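Side-chain contacts in secreted protein (Streptomyces lividans TK24, PDB 5LXZ), which is a GlxA copper metalloradical protein of the AA5 family, related to galactose oxidase, and is probably a copper radical oxidase: residues A31-T36 and A598-V603; E101-D106 and G111-V116; L213-K218 and V373-L378. The protein carries 1 engineered substitution. All blocks are in the same frame, centred on the assembly; numbering follows the deposited sequence.

Interaction 1. Residues A31-T36 and A598-V603; sequences AALLRT and AEWVRV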
loop_
_atom_site.group_PDB
_atom_site.type_symbol
_atom_site.label_atom_id
_atom_site.label_comp_id
_atom_site.label_asym_id
_atom_site.label_seq_id
_atom_site.Cartn_x
_atom_site.Cartn_y
_atom_site.Cartn_z
ATOM N N ALA A 31 -4.299 -3.282 -7.760
ATOM C CA ALA A 31 -5.105 -4.389 -8.207
ATOM C C ALA A 31 -5.766 -5.075 -7.045
ATOM O O ALA A 31 -5.243 -5.061 -5.916
ATOM C CB ALA A 31 -4.302 -5.364 -9.023
ATOM N N ALA A 32 -6.915 -5.657 -7.313
ATOM C CA ALA A 32 -7.640 -6.391 -6.296
ATOM C C ALA A 32 -8.308 -7.599 -6.921
ATOM O O ALA A 32 -8.944 -7.475 -7.957
ATOM C CB ALA A 32 -8.682 -5.511 -5.638
ATOM N N LEU A 33 -8.183 -8.757 -6.293
ATOM C CA LEU A 33 -8.953 -9.906 -6.682
ATOM C C LEU A 33 -10.353 -9.760 -6.152
ATOM O O LEU A 33 -10.532 -9.469 -5.001
ATOM C CB LEU A 33 -8.312 -11.196 -6.195
ATOM C CG LEU A 33 -9.146 -12.444 -6.444
ATOM C CD1 LEU A 33 -9.268 -12.711 -7.935
ATOM C CD2 LEU A 33 -8.529 -13.652 -5.742
ATOM N N LEU A 34 -11.351 -9.903 -7.032
ATOM C CA LEU A 34 -12.753 -9.776 -6.668
ATOM C C LEU A 34 -13.371 -11.154 -6.489
ATOM O O LEU A 34 -12.871 -12.173 -6.986
ATOM C CB LEU A 34 -13.489 -9.075 -7.808
ATOM C CG LEU A 34 -12.870 -7.749 -8.266
ATOM C CD1 LEU A 34 -13.619 -7.296 -9.513
ATOM C CD2 LEU A 34 -12.904 -6.720 -7.167
ATOM N N ARG A 35 -14.455 -11.179 -5.732
ATOM C CA ARG A 35 -15.110 -12.439 -5.373
ATOM C C ARG A 35 -15.703 -13.180 -6.549
ATOM O O ARG A 35 -16.056 -14.330 -6.429
ATOM C CB ARG A 35 -16.124 -12.206 -4.267
ATOM C CG ARG A 35 -17.306 -11.315 -4.602
ATOM C CD ARG A 35 -18.483 -12.118 -5.048
ATOM N NE ARG A 35 -19.712 -11.324 -4.933
ATOM C CZ ARG A 35 -20.910 -11.779 -5.276
ATOM N NH1 ARG A 35 -21.048 -12.991 -5.771
ATOM N NH2 ARG A 35 -21.973 -11.019 -5.069
ATOM N N THR A 36 -15.826 -12.510 -7.692
ATOM C CA THR A 36 -16.174 -13.142 -8.960
ATOM C C THR A 36 -15.066 -13.941 -9.603
ATOM O O THR A 36 -15.278 -14.590 -10.615
ATOM C CB THR A 36 -16.624 -12.067 -9.950
ATOM O OG1 THR A 36 -15.571 -11.080 -10.025
ATOM C CG2 THR A 36 -17.883 -11.403 -9.467
ATOM N N ALA A 598 -9.275 -22.751 -5.641
ATOM C CA ALA A 598 -10.122 -22.278 -4.584
ATOM C C ALA A 598 -11.594 -22.315 -4.882
ATOM O O ALA A 598 -11.994 -22.083 -6.021
ATOM C CB ALA A 598 -9.712 -20.843 -4.205
ATOM N N GLU A 599 -12.391 -22.523 -3.839
ATOM C CA GLU A 599 -13.808 -22.239 -3.855
ATOM C C GLU A 599 -14.040 -20.977 -3.079
ATOM O O GLU A 599 -13.393 -20.763 -2.049
ATOM C CB GLU A 599 -14.593 -23.374 -3.197
ATOM C CG GLU A 599 -14.468 -24.693 -3.926
ATOM C CD GLU A 599 -15.129 -24.648 -5.280
ATOM O OE1 GLU A 599 -16.374 -24.604 -5.301
ATOM O OE2 GLU A 599 -14.426 -24.606 -6.317
ATOM N N TRP A 600 -14.998 -20.183 -3.509
ATOM C CA TRP A 600 -15.356 -18.951 -2.796
ATOM C C TRP A 600 -16.302 -19.175 -1.631
ATOM O O TRP A 600 -17.318 -19.889 -1.756
ATOM C CB TRP A 600 -15.913 -17.920 -3.760
ATOM C CG TRP A 600 -14.877 -17.300 -4.644
ATOM C CD1 TRP A 600 -14.510 -17.708 -5.886
ATOM C CD2 TRP A 600 -13.978 -16.257 -4.298
ATOM N NE1 TRP A 600 -13.504 -16.946 -6.372
ATOM C CE2 TRP A 600 -13.131 -16.053 -5.408
ATOM C CE3 TRP A 600 -13.833 -15.433 -3.184
ATOM C CZ2 TRP A 600 -12.186 -15.055 -5.446
ATOM C CZ3 TRP A 600 -12.855 -14.449 -3.214
ATOM C CH2 TRP A 600 -12.032 -14.284 -4.328
ATOM N N VAL A 601 -16.011 -18.537 -0.504
ATOM C CA VAL A 601 -16.786 -18.653 0.724
ATOM C C VAL A 601 -17.070 -17.249 1.226
ATOM O O VAL A 601 -16.139 -16.421 1.350
ATOM C CB VAL A 601 -16.044 -19.449 1.792
ATOM C CG1 VAL A 601 -16.761 -19.410 3.145
ATOM C CG2 VAL A 601 -15.916 -20.872 1.319
ATOM N N ARG A 602 -18.336 -16.951 1.468
ATOM C CA ARG A 602 -18.720 -15.706 2.089
ATOM C C ARG A 602 -18.921 -15.921 3.556
ATOM O O ARG A 602 -19.684 -16.781 3.976
ATOM C CB ARG A 602 -19.996 -15.155 1.469
ATOM C CG ARG A 602 -20.326 -13.761 1.970
ATOM C CD ARG A 602 -21.590 -13.216 1.366
ATOM N NE ARG A 602 -22.802 -13.837 1.845
ATOM C CZ ARG A 602 -23.498 -13.456 2.924
ATOM N NH1 ARG A 602 -23.069 -12.491 3.711
ATOM N NH2 ARG A 602 -24.629 -14.088 3.230
ATOM N N VAL A 603 -18.286 -15.087 4.355
ATOM C CA VAL A 603 -18.487 -15.057 5.808
ATOM C C VAL A 603 -19.313 -13.832 6.137
ATOM O O VAL A 603 -18.893 -12.701 5.913
ATOM C CB VAL A 603 -17.139 -15.040 6.538
ATOM C CG1 VAL A 603 -17.328 -14.936 8.024
ATOM C CG2 VAL A 603 -16.288 -16.238 6.172
#

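Interaction 2. Residues E101-D106 and G111-V116; sequences EKLKGD and GGLMVV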
loop_
_atom_site.group_PDB
_atom_site.type_symbol
_atom_site.label_atom_id
_atom_site.label_comp_id
_atom_site.label_asym_id
_atom_site.label_seq_id
_atom_site.Cartn_x
_atom_site.Cartn_y
_atom_site.Cartn_z
ATOM N N GLU A 101 1.839 17.458 -11.053
ATOM C CA GLU A 101 2.642 18.037 -12.065
ATOM C C GLU A 101 4.070 17.981 -11.633
ATOM O O GLU A 101 4.368 18.258 -10.479
ATOM C CB GLU A 101 2.257 19.523 -12.201
ATOM C CG GLU A 101 2.671 20.154 -13.515
ATOM C CD GLU A 101 1.912 19.618 -14.718
ATOM O OE1 GLU A 101 0.715 19.267 -14.578
ATOM O OE2 GLU A 101 2.501 19.542 -15.824
ATOM N N LYS A 102 4.931 17.633 -12.576
ATOM C CA LYS A 102 6.364 17.659 -12.366
ATOM C C LYS A 102 6.749 19.134 -12.179
ATOM O O LYS A 102 6.227 20.024 -12.862
ATOM C CB LYS A 102 7.044 17.020 -13.584
ATOM C CG LYS A 102 8.522 16.751 -13.429
ATOM C CD LYS A 102 9.073 16.199 -14.736
ATOM C CE LYS A 102 10.510 15.777 -14.572
ATOM N NZ LYS A 102 11.050 15.276 -15.859
ATOM N N LEU A 103 7.587 19.412 -11.200
ATOM C CA LEU A 103 7.933 20.815 -10.920
ATOM C C LEU A 103 9.162 21.245 -11.675
ATOM O O LEU A 103 10.145 20.512 -11.715
ATOM C CB LEU A 103 8.142 21.057 -9.442
ATOM C CG LEU A 103 6.892 20.877 -8.610
ATOM C CD1 LEU A 103 7.244 20.886 -7.136
ATOM C CD2 LEU A 103 5.841 21.931 -8.946
ATOM N N LYS A 104 9.076 22.444 -12.249
ATOM C CA LYS A 104 10.168 23.035 -13.008
ATOM C C LYS A 104 11.191 23.611 -12.045
ATOM O O LYS A 104 10.832 24.256 -11.061
ATOM C CB LYS A 104 9.667 24.162 -13.938
ATOM C CG LYS A 104 8.664 23.722 -14.998
ATOM N N GLY A 105 12.453 23.361 -12.353
ATOM C CA GLY A 105 13.570 24.123 -11.820
ATOM C C GLY A 105 14.814 23.475 -12.360
ATOM O O GLY A 105 14.774 22.791 -13.382
ATOM N N ASP A 106 15.912 23.641 -11.656
ATOM C CA ASP A 106 17.145 23.008 -12.010
ATOM C C ASP A 106 17.052 21.537 -11.596
ATOM O O ASP A 106 16.959 21.208 -10.394
ATOM C CB ASP A 106 18.296 23.730 -11.321
ATOM C CG ASP A 106 19.636 23.216 -11.713
ATOM O OD1 ASP A 106 19.770 22.024 -12.093
ATOM O OD2 ASP A 106 20.597 24.045 -11.633
ATOM N N GLY A 111 14.584 20.429 -4.535
ATOM C CA GLY A 111 13.565 21.458 -4.408
ATOM C C GLY A 111 12.170 20.916 -4.439
ATOM O O GLY A 111 11.963 19.725 -4.499
ATOM N N GLY A 112 11.217 21.816 -4.353
ATOM C CA GLY A 112 9.825 21.486 -4.301
ATOM C C GLY A 112 9.000 22.607 -3.726
ATOM O O GLY A 112 9.509 23.722 -3.564
ATOM N N LEU A 113 7.746 22.332 -3.394
ATOM C CA LEU A 113 6.866 23.388 -2.897
ATOM C C LEU A 113 6.987 23.605 -1.397
ATOM O O LEU A 113 6.964 22.660 -0.615
ATOM C CB LEU A 113 5.412 23.168 -3.296
ATOM C CG LEU A 113 5.189 23.182 -4.805
ATOM C CD1 LEU A 113 3.737 22.867 -5.091
ATOM C CD2 LEU A 113 5.594 24.501 -5.435
ATOM N N MET A 114 7.182 24.863 -1.022
ATOM C CA MET A 114 7.076 25.303 0.357
ATOM C C MET A 114 5.709 25.910 0.588
ATOM O O MET A 114 5.272 26.789 -0.189
ATOM C CB MET A 114 8.138 26.376 0.601
ATOM C CG MET A 114 8.247 26.902 2.018
ATOM S SD MET A 114 8.864 25.675 3.179
ATOM C CE MET A 114 10.465 25.281 2.498
ATOM N N VAL A 115 5.013 25.459 1.629
ATOM C CA VAL A 115 3.733 26.063 2.002
ATOM C C VAL A 115 4.045 27.052 3.092
ATOM O O VAL A 115 4.351 26.676 4.208
ATOM C CB VAL A 115 2.715 25.034 2.465
ATOM C CG1 VAL A 115 1.404 25.726 2.871
ATOM C CG2 VAL A 115 2.522 24.015 1.370
ATOM N N VAL A 116 3.958 28.348 2.791
ATOM C CA VAL A 116 4.253 29.350 3.787
ATOM C C VAL A 116 2.969 29.647 4.542
ATOM O O VAL A 116 1.913 29.832 3.922
ATOM C CB VAL A 116 4.843 30.631 3.163
ATOM C CG1 VAL A 116 5.254 31.626 4.236
ATOM C CG2 VAL A 116 5.981 30.312 2.182
#

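Interaction 3. Residues L213-K218 and V373-L378; sequences LALDKK and VGESKL. With EDO (1,2-ethanediol), chain J.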
loop_
_atom_site.group_PDB
_atom_site.type_symbol
_atom_site.label_atom_id
_atom_site.label_comp_id
_atom_site.label_asym_id
_atom_site.label_seq_id
_atom_site.Cartn_x
_atom_site.Cartn_y
_atom_site.Cartn_z
ATOM N N LEU A 213 12.091 17.721 -0.177
ATOM C CA LEU A 213 12.668 18.663 -1.149
ATOM C C LEU A 213 13.871 17.948 -1.746
ATOM O O LEU A 213 14.954 17.881 -1.140
ATOM C CB LEU A 213 13.034 19.979 -0.480
ATOM C CG LEU A 213 11.870 20.758 0.152
ATOM C CD1 LEU A 213 12.363 21.946 0.979
ATOM C CD2 LEU A 213 10.836 21.200 -0.895
ATOM N N ALA A 214 13.653 17.351 -2.912
ATOM C CA ALA A 214 14.614 16.444 -3.450
ATOM C C ALA A 214 14.594 16.546 -4.985
ATOM O O ALA A 214 14.304 17.609 -5.499
ATOM C CB ALA A 214 14.385 15.032 -2.877
ATOM N N LEU A 215 14.954 15.483 -5.681
ATOM C CA LEU A 215 15.108 15.542 -7.115
ATOM C C LEU A 215 13.975 15.000 -7.939
ATOM O O LEU A 215 13.882 15.316 -9.145
ATOM C CB LEU A 215 16.420 14.848 -7.474
ATOM C CG LEU A 215 17.651 15.574 -6.952
ATOM C CD1 LEU A 215 18.903 14.794 -7.312
ATOM C CD2 LEU A 215 17.727 17.010 -7.443
ATOM N N ASP A 216 13.109 14.177 -7.360
ATOM C CA ASP A 216 11.917 13.698 -8.042
ATOM C C ASP A 216 10.751 14.553 -7.534
ATOM O O ASP A 216 10.093 14.218 -6.541
ATOM C CB ASP A 216 11.749 12.197 -7.763
ATOM C CG ASP A 216 10.632 11.571 -8.512
ATOM O OD1 ASP A 216 10.040 12.204 -9.432
ATOM O OD2 ASP A 216 10.295 10.419 -8.134
ATOM N N LYS A 217 10.544 15.690 -8.206
ATOM C CA LYS A 217 9.761 16.825 -7.707
ATOM C C LYS A 217 8.368 16.862 -8.290
ATOM O O LYS A 217 8.211 16.973 -9.512
ATOM C CB LYS A 217 10.434 18.136 -8.113
ATOM C CG LYS A 217 11.895 18.208 -7.824
ATOM C CD LYS A 217 12.473 19.530 -8.306
ATOM C CE LYS A 217 13.948 19.572 -8.079
ATOM N NZ LYS A 217 14.553 20.708 -8.866
ATOM N N LYS A 218 7.370 16.883 -7.414
ATOM C CA LYS A 218 5.973 16.752 -7.821
ATOM C C LYS A 218 5.086 17.677 -6.956
ATOM O O LYS A 218 5.444 17.953 -5.806
ATOM C CB LYS A 218 5.566 15.298 -7.631
ATOM C CG LYS A 218 5.088 14.635 -8.913
ATOM N N VAL A 373 14.240 7.261 4.149
ATOM C CA VAL A 373 13.186 8.216 3.899
ATOM C C VAL A 373 13.413 8.961 2.555
ATOM O O VAL A 373 14.551 9.285 2.167
ATOM C CB VAL A 373 13.017 9.230 5.048
ATOM C CG1 VAL A 373 12.508 8.532 6.292
ATOM C CG2 VAL A 373 14.301 10.015 5.301
ATOM N N GLY A 374 12.313 9.248 1.869
ATOM C CA GLY A 374 12.363 9.985 0.617
ATOM C C GLY A 374 13.188 9.281 -0.418
ATOM O O GLY A 374 12.956 8.097 -0.679
ATOM N N GLU A 375 14.162 9.987 -0.984
ATOM C CA GLU A 375 14.944 9.483 -2.108
ATOM C C GLU A 375 16.260 8.897 -1.673
ATOM O O GLU A 375 17.212 8.783 -2.474
ATOM C CB GLU A 375 15.105 10.586 -3.172
ATOM C CG GLU A 375 13.773 11.037 -3.685
ATOM C CD GLU A 375 13.776 12.253 -4.602
ATOM O OE1 GLU A 375 14.870 12.644 -5.055
ATOM O OE2 GLU A 375 12.676 12.827 -4.735
ATOM N N SER A 376 16.331 8.502 -0.420
ATOM C CA SER A 376 17.524 7.920 0.146
ATOM C C SER A 376 18.051 6.746 -0.643
ATOM O O SER A 376 17.282 5.928 -1.216
ATOM C CB SER A 376 17.197 7.429 1.537
ATOM O OG SER A 376 18.251 6.752 2.194
ATOM N N LYS A 377 19.383 6.617 -0.635
ATOM C CA LYS A 377 20.045 5.421 -1.170
ATOM C C LYS A 377 20.036 4.234 -0.246
ATOM O O LYS A 377 20.456 3.139 -0.635
ATOM C CB LYS A 377 21.507 5.742 -1.556
ATOM C CG LYS A 377 21.605 6.705 -2.677
ATOM C CD LYS A 377 22.960 6.649 -3.371
ATOM C CE LYS A 377 22.842 7.254 -4.749
ATOM N NZ LYS A 377 21.939 6.452 -5.610
ATOM N N LEU A 378 19.639 4.402 1.004
ATOM C CA LEU A 378 19.604 3.282 1.916
ATOM C C LEU A 378 18.503 2.291 1.502
ATOM O O LEU A 378 17.415 2.702 1.150
ATOM C CB LEU A 378 19.306 3.758 3.335
ATOM C CG LEU A 378 20.271 4.724 4.018
ATOM C CD1 LEU A 378 19.681 5.132 5.374
ATOM C CD2 LEU A 378 21.601 4.002 4.187
HETATM C C1 EDO J . 15.858 11.238 -7.457
HETATM O O1 EDO J . 16.460 11.263 -6.147
HETATM C C2 EDO J . 17.027 11.353 -8.435
HETATM O O2 EDO J . 17.712 10.133 -8.420
#

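Interaction 1. Residues A31-T36 and A598-V603
Trp600 is the centre of this contact, and its indole lies against the backbone that follows the end of strand 30-33. Arg35 sits over one face of the ring system. Its CA is 3.7 Å from the centroid of the six-membered ring of Trp600 and only 10° off the ring normal, a CH-pi contact. The carbonyl oxygen of Arg35 lies over the same indole, 3.5 Å from Trp600 CE2. The side chain of Arg35 takes little part beyond CB. Its CG stands between the backbone N and the carbonyl carbon (chi1 64°), and the bend at chi2 carries the guanidinium clear of the ring. The side chains of Leu33 and Trp600 point at each other from opposite directions, and Leu33 meets the ring at its edge. Its CD2 reaches Trp600 CH2 at 3.8 Å, near the plane of the indole. The carbonyl oxygen of Leu34 approaches the same benzo end obliquely, 3.3 Å from Trp600 CZ2. With an alanine in place of Trp600, CA of Arg35 and CD2 of Leu33 would probably lose their aromatic partner, and a gap would be likely to open between strand 599-603 and the loop after strand 30-33. Strand 599-603 belongs to the C-terminal galactose oxidase-like early set domain, so the tryptophan packs this domain against the end of strand 30-33 and the loop that follows. Around it, Leu33 also touches Ile465 of strand 462-466 and Met585 of strand 582-590. Arg35 rests on Trp583 of strand 582-590, while Leu33 is paired through its backbone with Ser544.

Interaction 2. Residues E101-D106 and G111-V116
Leu103 and Leu113 meet through apolar packing of their side chains. CD1 of Leu103 lies 3.9 Å from Leu113 CG, and the two side chains cross at a slant. In Leu103, CG is anti to the carbonyl carbon (chi1 -65°) and CD1 is anti to CA (chi2 170°). Together these torsions put CD1 against the start of strand 111-118. A second apolar contact is with the main chain. The same methyl rests 3.9 Å from Gly112 CA, so one methyl group bridges a side chain and a stretch of bare backbone. Polar bonds tie both segments to their surroundings instead: Leu103 pairs through its backbone with Lys217, and Gly112 with Val176. Glu101, two residues before Leu103, binds a copper ion together with Asp53, while the side chain of Leu103, about 10 Å from a bound copper, takes no part in that site. The chemistry is therefore dispersion and shape alone. It makes a small apolar contact between the end of strand 91-102 and the start of strand 111-118, one methyl against a leucine and a glycine CA. Such packing is non-directional, and it gives a close fit but no polar anchoring between the two segments.

Interaction 3. Residues L213-K218 and V373-L378
Glu375 reaches across to Ala214, Leu215 and Asp216 because its chain is extended beyond CG (chi2 172°), with CG anti to the carbonyl carbon. This carries the carboxylate to two consecutive backbone N-H groups. Leu215 N donates to Glu375 OE1 at 2.9 Å, and Asp216 N donates to Glu375 OE2 at 3.0 Å. Both donors come from the syn side and are tilted out of the carboxylate plane, by 19° and 29° respectively. A weak bond from Asp216 N to Glu375 OE1, 3.3 Å long, makes that N-H shared. CB of Ala214 packs beside the carboxylate, 3.3 Å from Glu375 OE1. CB of Asp216 lies on the other oxygen, 3.2 Å from Glu375 OE2. An ethanediol, probably from the crystallisation liquor, also donates through O1 to Glu375 OE1. That contact is very short and its details are doubtful. Glu375 lies in a type II' beta turn running from Val373 to Ser376, closed by a bond from Ser376 N to Val373 O. Beyond the two segments, Lys212 forms a salt bridge with Glu375 OE2. The carboxylate of Asp216 has partners of its own, Arg428 and Tyr427. Asp216 OD2 lies 4.8 Å from Glu375 OE2, not in contact, which alone would tend to raise their pKa values. The cationic partners and the N-H donors probably offset this and keep Glu375 ionised. Two backbone N-H groups and Lys212 thus hold a buried carboxylate, which joins the loop between strands 206-210 and 218-222 to the loop between strands 364-368 and 383-387 of one four-stranded propeller blade.

Interaction 1 lies on the opposite side of the chain's centre from the other two, with centres 43 Å from interaction 2 and 38 Å from interaction 3. It joins a segment near the start of the chain to one at its end, and both other contacts are nested in the loop it closes. Interactions 2 and 3 are neighbours, with centres 13 Å apart. They share a junction: Lys217 and Ala214 of interaction 3 bond to Asp106 and Gly111 of interaction 2. All three are partly buried, and none is plain surface. Interaction 1 sets an indole against main chain and a leucine methyl, interaction 2 is aliphatic, and interaction 3, a meeting of two loops, is polar and charged.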